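Local atomic coordinates of nisin leader peptide-processing serine protease NisP (Lactococcus lactis subsp. lactis, PDB entry 4MZD), a protein that is the subtilisin-like protease, seen here as its subtilase domain, that cleaves the leader peptide from the precursor of the antibiotic nisin, probably as a serine endopeptidase. Residues 206-211 with 478-483; 258-263 with 267-272; 85-90 with 400-405; 92-97 with 365-370. One frame throughout, in Å; residues are numbered along the deposited sequence.

Overall arrangement
From the N terminus, the end of helix 83-87 and the residues just after it form one side of interaction 3, and those leading into strand 95-100 one side of interaction 4. Their partners lie some 270 to 310 residues later, in helix 397-402 and helix 356-370, so interaction 4 closes a loop within that of interaction 3; the two touch through Tyr88 and Asp368. Strand 200-210 opens interaction 1, which closes only at residues 478-483 and therefore crosses both. Within its loop lies the short-range turn-back of interaction 2, which touches it through Arg267. Interactions 1 and 4 lie on opposite sides of the chain's centre but reach neighbouring strands of the main sheet.

Interaction 1 of 4, residues 206-211 with 478-483; sequences GQYLMI and NRNSRG
Gln207 and Tyr208, near the end of strand 200-210, face Asn480 and Gly483 without a direct hydrogen bond; the nearest CA atoms, those of Gln207 and Asn480, are 7.1 Å apart. Residues 478-481 make a type I beta turn, closed by Ser481 N to Asn478 O and reinforced by an Asx turn in which Asn478 OD1 accepts from Asn480 N at 2.8 Å, the donor tilted 24° from the carbonyl plane.

Two waters join the segments. One accepts from Gln207 NE2 at 2.9 Å and from Gly483 N, and donates to Tyr208 O. The other accepts from Tyr208 N and, at 3.1 Å, from Asn480 ND2. That same ND2 lies at the edge of the Tyr208 ring, near its plane, 3.8 Å from CD2; the two side chains run side by side, amide and ring planes 28° apart. Gln207 places CG between its backbone N and carbonyl carbon (chi1 66°) and then extends, which brings NE2 to 3.7 Å from Gly483 CA. Gln207 OE1 bonds Tyr228 and NE2 bonds Glu224, while Tyr208 OH meets Asp249 and Asn302.

Gly206 pairs with Ser486 of strand 486-487, so the water-bridged part lies beside true sheet pairing. The seam is buried and hydrated: Tyr208 O takes both the water and Arg267 NH2, and Arg267 NE bonds Asn480 O, so water and one guanidinium together join the segments.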
loop_
_atom_site.group_PDB
_atom_site.type_symbol
_atom_site.label_atom_id
_atom_site.label_comp_id
_atom_site.label_asym_id
_atom_site.label_seq_id
_atom_site.Cartn_x
_atom_site.Cartn_y
_atom_site.Cartn_z
ATOM N N GLY A 206 -6.205 3.653 3.466
ATOM C CA GLY A 206 -6.623 5.008 3.168
ATOM C C GLY A 206 -8.064 5.267 3.532
ATOM O O GLY A 206 -8.718 4.452 4.184
ATOM N N GLN A 207 -8.558 6.427 3.109
ATOM C CA GLN A 207 -9.920 6.842 3.403
ATOM C C GLN A 207 -10.307 7.960 2.447
ATOM O O GLN A 207 -9.445 8.691 1.938
ATOM C CB GLN A 207 -10.030 7.365 4.837
ATOM C CG GLN A 207 -9.245 8.648 5.046
ATOM C CD GLN A 207 -9.087 9.049 6.503
ATOM O OE1 GLN A 207 -7.975 9.135 7.001
ATOM N NE2 GLN A 207 -10.189 9.319 7.181
ATOM N N TYR A 208 -11.606 8.117 2.223
ATOM C CA TYR A 208 -12.090 9.243 1.434
ATOM C C TYR A 208 -12.428 10.420 2.337
ATOM O O TYR A 208 -13.118 10.265 3.358
ATOM C CB TYR A 208 -13.314 8.853 0.591
ATOM C CG TYR A 208 -13.017 7.690 -0.316
ATOM C CD1 TYR A 208 -12.104 7.817 -1.354
ATOM C CD2 TYR A 208 -13.609 6.456 -0.109
ATOM C CE1 TYR A 208 -11.788 6.745 -2.164
ATOM C CE2 TYR A 208 -13.302 5.374 -0.920
ATOM C CZ TYR A 208 -12.392 5.530 -1.946
ATOM O OH TYR A 208 -12.068 4.468 -2.759
ATOM N N LEU A 209 -11.937 11.594 1.951
ATOM C CA LEU A 209 -12.181 12.832 2.681
ATOM C C LEU A 209 -12.922 13.809 1.777
ATOM O O LEU A 209 -12.515 14.023 0.634
ATOM C CB LEU A 209 -10.852 13.460 3.102
ATOM C CG LEU A 209 -9.947 12.598 3.989
ATOM C CD1 LEU A 209 -8.628 13.300 4.239
ATOM C CD2 LEU A 209 -10.628 12.265 5.308
ATOM N N MET A 210 -14.004 14.399 2.285
ATOM C CA MET A 210 -14.676 15.481 1.572
ATOM C C MET A 210 -14.158 16.769 2.194
ATOM O O MET A 210 -14.451 17.063 3.355
ATOM C CB MET A 210 -16.199 15.366 1.695
ATOM C CG MET A 210 -16.974 16.217 0.665
ATOM S SD MET A 210 -18.827 16.059 0.686
ATOM C CE MET A 210 -19.201 17.053 2.148
ATOM N N ILE A 211 -13.363 17.516 1.434
ATOM C CA ILE A 211 -12.572 18.600 2.013
ATOM C C ILE A 211 -13.160 19.988 1.773
ATOM O O ILE A 211 -12.588 20.986 2.201
ATOM C CB ILE A 211 -11.096 18.552 1.554
ATOM C CG1 ILE A 211 -10.974 18.731 0.037
ATOM C CG2 ILE A 211 -10.466 17.248 1.987
ATOM C CD1 ILE A 211 -9.545 18.969 -0.435
ATOM N N ASN A 478 -19.717 2.581 9.415
ATOM C CA ASN A 478 -19.231 1.616 8.440
ATOM C C ASN A 478 -17.775 1.886 8.049
ATOM O O ASN A 478 -17.159 2.838 8.534
ATOM C CB ASN A 478 -20.132 1.647 7.205
ATOM C CG ASN A 478 -20.184 3.022 6.560
ATOM O OD1 ASN A 478 -19.303 3.380 5.781
ATOM N ND2 ASN A 478 -21.211 3.801 6.887
ATOM N N ARG A 479 -17.233 1.048 7.171
ATOM C CA ARG A 479 -15.834 1.142 6.756
ATOM C C ARG A 479 -15.515 2.465 6.065
ATOM O O ARG A 479 -14.358 2.901 6.022
ATOM C CB ARG A 479 -15.489 -0.008 5.809
ATOM C CG ARG A 479 -14.259 -0.797 6.209
ATOM C CD ARG A 479 -13.917 -1.866 5.182
ATOM N NE ARG A 479 -13.241 -1.304 4.018
ATOM C CZ ARG A 479 -13.850 -0.967 2.886
ATOM N NH1 ARG A 479 -15.156 -1.143 2.753
ATOM N NH2 ARG A 479 -13.146 -0.458 1.884
ATOM N N ASN A 480 -16.546 3.091 5.513
ATOM C CA ASN A 480 -16.401 4.364 4.825
ATOM C C ASN A 480 -16.973 5.541 5.606
ATOM O O ASN A 480 -17.141 6.617 5.048
ATOM C CB ASN A 480 -17.040 4.302 3.434
ATOM C CG ASN A 480 -16.272 3.416 2.478
ATOM O OD1 ASN A 480 -16.781 2.390 2.017
ATOM N ND2 ASN A 480 -15.046 3.806 2.170
ATOM N N SER A 481 -17.259 5.358 6.895
ATOM C CA SER A 481 -17.692 6.486 7.723
ATOM C C SER A 481 -16.584 7.519 7.831
ATOM O O SER A 481 -15.409 7.180 7.709
ATOM C CB SER A 481 -18.072 6.026 9.130
ATOM O OG SER A 481 -19.236 5.231 9.109
ATOM N N ARG A 482 -16.952 8.774 8.078
ATOM C CA ARG A 482 -15.947 9.807 8.263
ATOM C C ARG A 482 -14.949 9.377 9.321
ATOM O O ARG A 482 -15.331 8.922 10.403
ATOM C CB ARG A 482 -16.599 11.120 8.679
ATOM C CG ARG A 482 -17.554 11.667 7.652
ATOM C CD ARG A 482 -18.308 12.850 8.217
ATOM N NE ARG A 482 -17.428 13.981 8.475
ATOM C CZ ARG A 482 -17.809 15.082 9.115
ATOM N NH1 ARG A 482 -19.052 15.180 9.579
ATOM N NH2 ARG A 482 -16.950 16.078 9.299
ATOM N N GLY A 483 -13.670 9.530 9.006
ATOM C CA GLY A 483 -12.612 9.251 9.956
ATOM C C GLY A 483 -12.114 7.817 9.967
ATOM O O GLY A 483 -11.105 7.535 10.609
HETATM O O HOH W 1 -12.887 9.438 6.090
HETATM O O HOH W 2 -13.646 6.334 3.193
#

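Interaction 2 of 4, residues 258-263 with 267-272; sequences TMINFL and RSIKVP
The last turns of helix 256-264 and the segment returning toward strand 275-278 fold against each other, Leu263 and Ile260 meeting Arg267, Ile269 and Pro272. At the helix end Arg267 N reaches back to Leu263 O at 2.8 Å, a weak bond with an N-H...O angle of only 121°. The extended Arg267 side chain then crosses Leu263 obliquely, so that methyl CD2 of Leu263 rests over the centre of one guanidinium face, 3.6 Å from CZ. Its nitrogens bond elsewhere: NE to Asn480 O, NH2 to Tyr208 O and NH1 to Tyr215 OH, which ties the turn to strand 200-210 and to the late segment around Asn480.

Within the alpha/beta fold this helix packs on strands 200-210 and 275-278, with Ile260 and Leu263 both touching Val275. Outside it the returning chain pairs with the short strand 214-215 through a classic beta bulge, Lys270 and Val271 both facing Ser214, and turns a corner there. Ile269 CD1 lies 3.7 Å from Leu263 CB and 4.2 Å from Ile260 CD1. Past the corner the ring of Pro272 meets Ile260 at about a right angle, its CB 3.9 Å from Ile260 CD1.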
loop_
_atom_site.group_PDB
_atom_site.type_symbol
_atom_site.label_atom_id
_atom_site.label_comp_id
_atom_site.label_asym_id
_atom_site.label_seq_id
_atom_site.Cartn_x
_atom_site.Cartn_y
_atom_site.Cartn_z
ATOM N N THR A 258 -19.227 11.128 -9.116
ATOM C CA THR A 258 -19.267 9.701 -8.845
ATOM C C THR A 258 -18.762 9.401 -7.434
ATOM O O THR A 258 -19.285 8.516 -6.758
ATOM C CB THR A 258 -18.480 8.908 -9.902
ATOM O OG1 THR A 258 -19.161 9.002 -11.162
ATOM C CG2 THR A 258 -18.361 7.445 -9.500
ATOM N N MET A 259 -17.760 10.152 -6.984
ATOM C CA MET A 259 -17.244 9.984 -5.626
ATOM C C MET A 259 -18.252 10.471 -4.585
ATOM O O MET A 259 -18.381 9.883 -3.511
ATOM C CB MET A 259 -15.902 10.700 -5.447
ATOM C CG MET A 259 -14.768 10.120 -6.281
ATOM S SD MET A 259 -13.139 10.814 -5.877
ATOM C CE MET A 259 -12.524 9.645 -4.658
ATOM N N ILE A 260 -18.961 11.549 -4.898
ATOM C CA ILE A 260 -20.023 12.010 -4.020
ATOM C C ILE A 260 -21.142 10.969 -3.931
ATOM O O ILE A 260 -21.626 10.661 -2.841
ATOM C CB ILE A 260 -20.589 13.356 -4.490
ATOM C CG1 ILE A 260 -19.590 14.471 -4.177
ATOM C CG2 ILE A 260 -21.929 13.646 -3.814
ATOM C CD1 ILE A 260 -19.453 14.759 -2.700
ATOM N N ASN A 261 -21.549 10.432 -5.075
ATOM C CA ASN A 261 -22.576 9.396 -5.090
ATOM C C ASN A 261 -22.167 8.190 -4.256
ATOM O O ASN A 261 -22.988 7.597 -3.559
ATOM C CB ASN A 261 -22.895 8.958 -6.520
ATOM C CG ASN A 261 -23.550 10.053 -7.328
ATOM O OD1 ASN A 261 -24.022 11.048 -6.777
ATOM N ND2 ASN A 261 -23.591 9.873 -8.644
ATOM N N PHE A 262 -20.890 7.831 -4.328
ATOM C CA PHE A 262 -20.368 6.739 -3.520
ATOM C C PHE A 262 -20.489 7.093 -2.037
ATOM O O PHE A 262 -20.999 6.305 -1.245
ATOM C CB PHE A 262 -18.919 6.430 -3.920
ATOM C CG PHE A 262 -18.266 5.361 -3.089
ATOM C CD1 PHE A 262 -18.375 4.022 -3.437
ATOM C CD2 PHE A 262 -17.525 5.697 -1.969
ATOM C CE1 PHE A 262 -17.765 3.038 -2.669
ATOM C CE2 PHE A 262 -16.914 4.720 -1.201
ATOM C CZ PHE A 262 -17.035 3.393 -1.552
ATOM N N LEU A 263 -20.061 8.296 -1.668
ATOM C CA LEU A 263 -20.094 8.707 -0.265
ATOM C C LEU A 263 -21.506 8.764 0.305
ATOM O O LEU A 263 -21.713 8.516 1.493
ATOM C CB LEU A 263 -19.414 10.061 -0.065
ATOM C CG LEU A 263 -17.893 10.104 -0.179
ATOM C CD1 LEU A 263 -17.387 11.447 0.320
ATOM C CD2 LEU A 263 -17.273 8.968 0.619
ATOM N N ARG A 267 -22.609 8.174 4.164
ATOM C CA ARG A 267 -22.493 9.416 4.917
ATOM C C ARG A 267 -23.674 10.305 4.606
ATOM O O ARG A 267 -24.379 10.082 3.624
ATOM C CB ARG A 267 -21.208 10.158 4.540
ATOM C CG ARG A 267 -19.947 9.364 4.783
ATOM C CD ARG A 267 -18.706 10.153 4.428
ATOM N NE ARG A 267 -17.567 9.247 4.369
ATOM C CZ ARG A 267 -16.324 9.597 4.061
ATOM N NH1 ARG A 267 -16.023 10.863 3.797
ATOM N NH2 ARG A 267 -15.379 8.661 4.019
ATOM N N SER A 268 -23.872 11.325 5.436
ATOM C CA SER A 268 -24.974 12.262 5.266
ATOM C C SER A 268 -24.461 13.601 4.741
ATOM O O SER A 268 -24.000 14.444 5.508
ATOM C CB SER A 268 -25.707 12.461 6.592
ATOM O OG SER A 268 -26.120 11.217 7.138
ATOM N N ILE A 269 -24.553 13.789 3.429
ATOM C CA ILE A 269 -23.996 14.968 2.769
ATOM C C ILE A 269 -25.063 16.031 2.511
ATOM O O ILE A 269 -26.138 15.730 1.995
ATOM C CB ILE A 269 -23.310 14.576 1.440
ATOM C CG1 ILE A 269 -22.127 13.640 1.719
ATOM C CG2 ILE A 269 -22.878 15.816 0.671
ATOM C CD1 ILE A 269 -21.496 13.039 0.485
ATOM N N LYS A 270 -24.760 17.273 2.882
ATOM C CA LYS A 270 -25.700 18.379 2.726
ATOM C C LYS A 270 -25.361 19.214 1.495
ATOM O O LYS A 270 -26.215 19.452 0.636
ATOM C CB LYS A 270 -25.685 19.268 3.969
ATOM C CG LYS A 270 -26.691 20.408 3.906
ATOM C CD LYS A 270 -26.243 21.624 4.703
ATOM C CE LYS A 270 -26.316 21.387 6.203
ATOM N NZ LYS A 270 -25.245 20.481 6.691
ATOM N N VAL A 271 -24.120 19.684 1.435
ATOM C CA VAL A 271 -23.611 20.394 0.270
ATOM C C VAL A 271 -22.383 19.649 -0.232
ATOM O O VAL A 271 -21.365 19.595 0.460
ATOM C CB VAL A 271 -23.224 21.846 0.611
ATOM C CG1 VAL A 271 -22.672 22.557 -0.621
ATOM C CG2 VAL A 271 -24.423 22.601 1.169
ATOM N N PRO A 272 -22.473 19.046 -1.426
ATOM C CA PRO A 272 -21.334 18.273 -1.933
ATOM C C PRO A 272 -20.102 19.143 -2.119
ATOM O O PRO A 272 -20.193 20.279 -2.582
ATOM C CB PRO A 272 -21.826 17.769 -3.291
ATOM C CG PRO A 272 -23.314 17.805 -3.199
ATOM C CD PRO A 272 -23.637 18.980 -2.328
#

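Interaction 3 of 4, residues 85-90 with 400-405; sequences YALYQP and LLNGKN
Leu401, on the last turn of helix 397-402, spreads its two methyl groups over Leu87, at the end of the weakly bonded helix 83-87, and Tyr88 just after it: CD1 lies 4.0 Å from Leu87 CB, and CD2 lies 4.0 Å from Tyr88 CB. CB of Leu401 already points toward the earlier segment, and with CG beside the backbone N (chi1 -73°) the two methyls divide between these neighbours. At the outer margin Leu87 extends to Asn402, with CD1 at 4.2 Å from the amide oxygen OD1, a loose van der Waals approach. No hydrogen bond joins the two segments, and the contact is apolar and small.

The next shell fixes both partners against helix 356-370. CB of Tyr88 faces Leu401 while the ring, with CG opposite the backbone N (chi1 -170°), leads away to that helix. There it touches Lys369, and OH hydrogen-bonds Asp368. From the other segment, Leu401 O accepts from Tyr370 OH of the same helix, while Leu400 packs on Val366 and on Phe381 and Leu382 of helix 375-384. Gly403, with positive phi, ends helix 397-402 and turns the chain away.

The arrangement belongs to the periphery of the subtilisin-like fold, where the N-terminal approach to the core and a late helix lie together beside the helix that follows the predicted catalytic Ser353.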
loop_
_atom_site.group_PDB
_atom_site.type_symbol
_atom_site.label_atom_id
_atom_site.label_comp_id
_atom_site.label_asym_id
_atom_site.label_seq_id
_atom_site.Cartn_x
_atom_site.Cartn_y
_atom_site.Cartn_z
ATOM N N TYR A 85 16.148 -9.363 -10.173
ATOM C CA TYR A 85 16.857 -9.803 -8.975
ATOM C C TYR A 85 18.358 -9.872 -9.194
ATOM O O TYR A 85 19.131 -9.543 -8.301
ATOM C CB TYR A 85 16.353 -11.163 -8.507
ATOM C CG TYR A 85 14.898 -11.175 -8.133
ATOM C CD1 TYR A 85 14.364 -10.196 -7.305
ATOM C CD2 TYR A 85 14.057 -12.164 -8.614
ATOM C CE1 TYR A 85 13.029 -10.206 -6.966
ATOM C CE2 TYR A 85 12.725 -12.188 -8.274
ATOM C CZ TYR A 85 12.215 -11.211 -7.445
ATOM O OH TYR A 85 10.881 -11.238 -7.116
ATOM N N ALA A 86 18.766 -10.314 -10.378
ATOM C CA ALA A 86 20.179 -10.477 -10.685
ATOM C C ALA A 86 20.872 -9.143 -10.933
ATOM O O ALA A 86 22.097 -9.066 -10.914
ATOM C CB ALA A 86 20.357 -11.395 -11.885
ATOM N N LEU A 87 20.089 -8.097 -11.165
ATOM C CA LEU A 87 20.654 -6.795 -11.508
ATOM C C LEU A 87 21.166 -6.003 -10.310
ATOM O O LEU A 87 22.083 -5.199 -10.453
ATOM C CB LEU A 87 19.646 -5.949 -12.289
ATOM C CG LEU A 87 19.212 -6.503 -13.645
ATOM C CD1 LEU A 87 18.252 -5.540 -14.326
ATOM C CD2 LEU A 87 20.415 -6.787 -14.531
ATOM N N TYR A 88 20.572 -6.214 -9.138
ATOM C CA TYR A 88 20.931 -5.418 -7.971
ATOM C C TYR A 88 20.568 -6.075 -6.641
ATOM O O TYR A 88 19.468 -6.599 -6.476
ATOM C CB TYR A 88 20.285 -4.026 -8.040
ATOM C CG TYR A 88 20.828 -3.120 -6.971
ATOM C CD1 TYR A 88 22.121 -2.629 -7.066
ATOM C CD2 TYR A 88 20.075 -2.787 -5.850
ATOM C CE1 TYR A 88 22.655 -1.832 -6.087
ATOM C CE2 TYR A 88 20.599 -1.978 -4.859
ATOM C CZ TYR A 88 21.894 -1.505 -4.987
ATOM O OH TYR A 88 22.449 -0.705 -4.018
ATOM N N GLN A 89 21.504 -6.022 -5.698
ATOM C CA GLN A 89 21.296 -6.501 -4.335
ATOM C C GLN A 89 21.473 -5.332 -3.373
ATOM O O GLN A 89 22.539 -4.726 -3.332
ATOM C CB GLN A 89 22.316 -7.596 -4.005
ATOM C CG GLN A 89 22.529 -7.826 -2.522
ATOM C CD GLN A 89 21.300 -8.372 -1.843
ATOM O OE1 GLN A 89 20.647 -9.279 -2.359
ATOM N NE2 GLN A 89 20.972 -7.820 -0.680
ATOM N N PRO A 90 20.431 -5.008 -2.591
ATOM C CA PRO A 90 20.524 -3.830 -1.722
ATOM C C PRO A 90 21.438 -4.010 -0.517
ATOM O O PRO A 90 21.648 -5.119 -0.017
ATOM C CB PRO A 90 19.080 -3.633 -1.250
ATOM C CG PRO A 90 18.499 -5.019 -1.290
ATOM C CD PRO A 90 19.116 -5.666 -2.497
ATOM N N LEU A 400 13.377 0.451 -14.222
ATOM C CA LEU A 400 13.675 1.373 -13.145
ATOM C C LEU A 400 15.146 1.281 -12.739
ATOM O O LEU A 400 15.822 2.301 -12.603
ATOM C CB LEU A 400 12.767 1.074 -11.961
ATOM C CG LEU A 400 12.765 2.106 -10.844
ATOM C CD1 LEU A 400 12.370 3.469 -11.386
ATOM C CD2 LEU A 400 11.810 1.662 -9.755
ATOM N N LEU A 401 15.642 0.060 -12.554
ATOM C CA LEU A 401 17.041 -0.155 -12.189
ATOM C C LEU A 401 17.985 0.351 -13.275
ATOM O O LEU A 401 19.016 0.954 -12.981
ATOM C CB LEU A 401 17.310 -1.635 -11.907
ATOM C CG LEU A 401 16.739 -2.191 -10.598
ATOM C CD1 LEU A 401 16.821 -3.714 -10.586
ATOM C CD2 LEU A 401 17.448 -1.597 -9.393
ATOM N N ASN A 402 17.639 0.098 -14.531
ATOM C CA ASN A 402 18.473 0.554 -15.638
ATOM C C ASN A 402 18.497 2.077 -15.786
ATOM O O ASN A 402 19.498 2.643 -16.216
ATOM C CB ASN A 402 18.060 -0.129 -16.945
ATOM C CG ASN A 402 18.473 -1.589 -16.989
ATOM O OD1 ASN A 402 19.434 -1.991 -16.330
ATOM N ND2 ASN A 402 17.761 -2.385 -17.773
ATOM N N GLY A 403 17.394 2.731 -15.432
ATOM C CA GLY A 403 17.339 4.182 -15.373
ATOM C C GLY A 403 17.791 4.907 -16.630
ATOM O O GLY A 403 18.579 5.854 -16.562
ATOM N N LYS A 404 17.278 4.480 -17.780
ATOM C CA LYS A 404 17.639 5.103 -19.052
ATOM C C LYS A 404 17.382 6.609 -19.063
ATOM O O LYS A 404 18.176 7.382 -19.604
ATOM C CB LYS A 404 16.881 4.443 -20.206
ATOM C CG LYS A 404 16.942 5.221 -21.510
ATOM C CD LYS A 404 16.122 4.548 -22.602
ATOM C CE LYS A 404 16.102 5.383 -23.868
ATOM N NZ LYS A 404 17.480 5.706 -24.321
ATOM N N ASN A 405 16.259 7.021 -18.490
ATOM C CA ASN A 405 15.942 8.442 -18.392
ATOM C C ASN A 405 16.375 9.008 -17.047
ATOM O O ASN A 405 15.809 8.660 -16.013
ATOM C CB ASN A 405 14.446 8.681 -18.611
ATOM C CG ASN A 405 14.001 8.344 -20.021
ATOM O OD1 ASN A 405 14.719 8.590 -20.993
ATOM N ND2 ASN A 405 12.808 7.769 -20.138
#

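Interaction 4 of 4, residues 92-97 with 365-370; sequences KKISVG and LVVDKY
Ile94, at the entrance to strand 95-100, packs against Val367 and Asp368 of helix 356-370; in this subtilisin-like alpha/beta fold the helix thus rests on the chain leading into a parallel strand of the main sheet. The strand leads to Asp100 and the helix follows Ser353, both predicted members of the charge relay, yet the contact itself lies away from these sites. The nearest CA atoms, those of Ile94 and Asp368, are 6.0 Å apart.

The apolar part rests on the longer branch of Ile94. CG1 lies opposite the backbone N (chi1 -179°), and the following bend brings CD1 to 3.7 Å from Val367 CG1. Ile168 also touches Ile94, and Leu378 of helix 375-384 packs on Val367.

Backbone hydrogen bonding fixes the strand beyond Ile94: Val96 pairs with Thr169 and Asn171, and Gly97 with Val200 and Asn202, so strand 95-100 lies between two parallel neighbours.

The polar part centres on the Asp368 carboxylate: OD1 is hydrogen-bonded to Ser91 OG, just before residues 92-97, leaving OD2 to Tyr88. Ser91 OG in turn receives Lys93 N. The ammonium of Lys93 lies 5.1 Å from Asp368 OD1, not in contact, though its charge may still favour the ionised acid. The CG2 methyl of Ile94 lies against the carboxylate, 3.6 Å from Asp368 OD1 and 3.7 Å from Asp368 CG.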
loop_
_atom_site.group_PDB
_atom_site.type_symbol
_atom_site.label_atom_id
_atom_site.label_comp_id
_atom_site.label_asym_id
_atom_site.label_seq_id
_atom_site.Cartn_x
_atom_site.Cartn_y
_atom_site.Cartn_z
ATOM N N LYS A 92 22.363 -2.806 3.567
ATOM C CA LYS A 92 21.586 -2.756 4.799
ATOM C C LYS A 92 21.226 -1.333 5.213
ATOM O O LYS A 92 20.572 -1.128 6.235
ATOM C CB LYS A 92 22.336 -3.456 5.933
ATOM C CG LYS A 92 22.498 -4.950 5.729
ATOM C CD LYS A 92 21.158 -5.635 5.535
ATOM C CE LYS A 92 21.293 -7.142 5.659
ATOM N NZ LYS A 92 19.998 -7.829 5.435
ATOM N N LYS A 93 21.651 -0.345 4.429
ATOM C CA LYS A 93 21.410 1.051 4.785
ATOM C C LYS A 93 19.996 1.527 4.439
ATOM O O LYS A 93 19.494 2.477 5.037
ATOM C CB LYS A 93 22.441 1.954 4.109
ATOM C CG LYS A 93 23.850 1.796 4.634
ATOM C CD LYS A 93 24.789 2.786 3.966
ATOM C CE LYS A 93 24.257 4.214 4.050
ATOM N NZ LYS A 93 23.258 4.527 2.984
ATOM N N ILE A 94 19.359 0.866 3.484
ATOM C CA ILE A 94 18.034 1.248 3.010
ATOM C C ILE A 94 16.970 0.466 3.775
ATOM O O ILE A 94 17.177 -0.697 4.132
ATOM C CB ILE A 94 17.921 0.973 1.485
ATOM C CG1 ILE A 94 16.557 1.380 0.935
ATOM C CG2 ILE A 94 18.190 -0.499 1.167
ATOM C CD1 ILE A 94 16.271 2.856 1.032
ATOM N N SER A 95 15.834 1.104 4.036
ATOM C CA SER A 95 14.707 0.376 4.598
ATOM C C SER A 95 13.390 0.958 4.138
ATOM O O SER A 95 13.302 2.125 3.752
ATOM C CB SER A 95 14.752 0.369 6.123
ATOM O OG SER A 95 14.676 1.689 6.629
ATOM N N VAL A 96 12.365 0.118 4.185
ATOM C CA VAL A 96 10.997 0.553 3.962
ATOM C C VAL A 96 10.250 0.504 5.286
ATOM O O VAL A 96 10.290 -0.511 5.996
ATOM C CB VAL A 96 10.269 -0.343 2.937
ATOM C CG1 VAL A 96 8.848 0.143 2.721
ATOM C CG2 VAL A 96 11.037 -0.379 1.609
ATOM N N GLY A 97 9.581 1.601 5.629
ATOM C CA GLY A 97 8.715 1.610 6.790
ATOM C C GLY A 97 7.311 1.213 6.381
ATOM O O GLY A 97 6.721 1.846 5.508
ATOM N N LEU A 365 15.041 -0.007 -3.788
ATOM C CA LEU A 365 16.198 -0.488 -4.553
ATOM C C LEU A 365 16.907 0.667 -5.263
ATOM O O LEU A 365 18.130 0.751 -5.243
ATOM C CB LEU A 365 15.778 -1.548 -5.577
ATOM C CG LEU A 365 15.301 -2.903 -5.042
ATOM C CD1 LEU A 365 14.700 -3.737 -6.158
ATOM C CD2 LEU A 365 16.421 -3.666 -4.346
ATOM N N VAL A 366 16.122 1.554 -5.880
ATOM C CA VAL A 366 16.629 2.728 -6.592
ATOM C C VAL A 366 17.345 3.701 -5.669
ATOM O O VAL A 366 18.416 4.224 -5.991
ATOM C CB VAL A 366 15.458 3.500 -7.277
ATOM C CG1 VAL A 366 15.927 4.861 -7.790
ATOM C CG2 VAL A 366 14.849 2.674 -8.383
ATOM N N VAL A 367 16.731 3.968 -4.525
ATOM C CA VAL A 367 17.332 4.867 -3.553
ATOM C C VAL A 367 18.712 4.354 -3.165
ATOM O O VAL A 367 19.680 5.109 -3.118
ATOM C CB VAL A 367 16.440 5.015 -2.303
ATOM C CG1 VAL A 367 17.203 5.679 -1.171
ATOM C CG2 VAL A 367 15.187 5.814 -2.638
ATOM N N ASP A 368 18.791 3.054 -2.909
ATOM C CA ASP A 368 20.036 2.421 -2.498
ATOM C C ASP A 368 21.061 2.375 -3.640
ATOM O O ASP A 368 22.226 2.729 -3.446
ATOM C CB ASP A 368 19.733 1.014 -1.974
ATOM C CG ASP A 368 20.882 0.412 -1.194
ATOM O OD1 ASP A 368 21.230 0.959 -0.127
ATOM O OD2 ASP A 368 21.413 -0.634 -1.629
ATOM N N LYS A 369 20.629 1.961 -4.829
ATOM C CA LYS A 369 21.547 1.814 -5.957
ATOM C C LYS A 369 22.149 3.139 -6.408
ATOM O O LYS A 369 23.347 3.228 -6.672
ATOM C CB LYS A 369 20.848 1.145 -7.143
ATOM C CG LYS A 369 21.727 1.063 -8.392
ATOM C CD LYS A 369 20.990 0.431 -9.569
ATOM C CE LYS A 369 21.806 0.507 -10.857
ATOM N NZ LYS A 369 22.949 -0.446 -10.863
ATOM N N TYR A 370 21.316 4.168 -6.501
ATOM C CA TYR A 370 21.732 5.442 -7.074
ATOM C C TYR A 370 22.066 6.497 -6.018
ATOM O O TYR A 370 22.492 7.601 -6.357
ATOM C CB TYR A 370 20.662 5.967 -8.039
ATOM C CG TYR A 370 20.580 5.205 -9.349
ATOM C CD1 TYR A 370 21.529 5.405 -10.345
ATOM C CD2 TYR A 370 19.550 4.303 -9.599
ATOM C CE1 TYR A 370 21.467 4.724 -11.545
ATOM C CE2 TYR A 370 19.477 3.612 -10.806
ATOM C CZ TYR A 370 20.444 3.832 -11.777
ATOM O OH TYR A 370 20.404 3.168 -12.983
#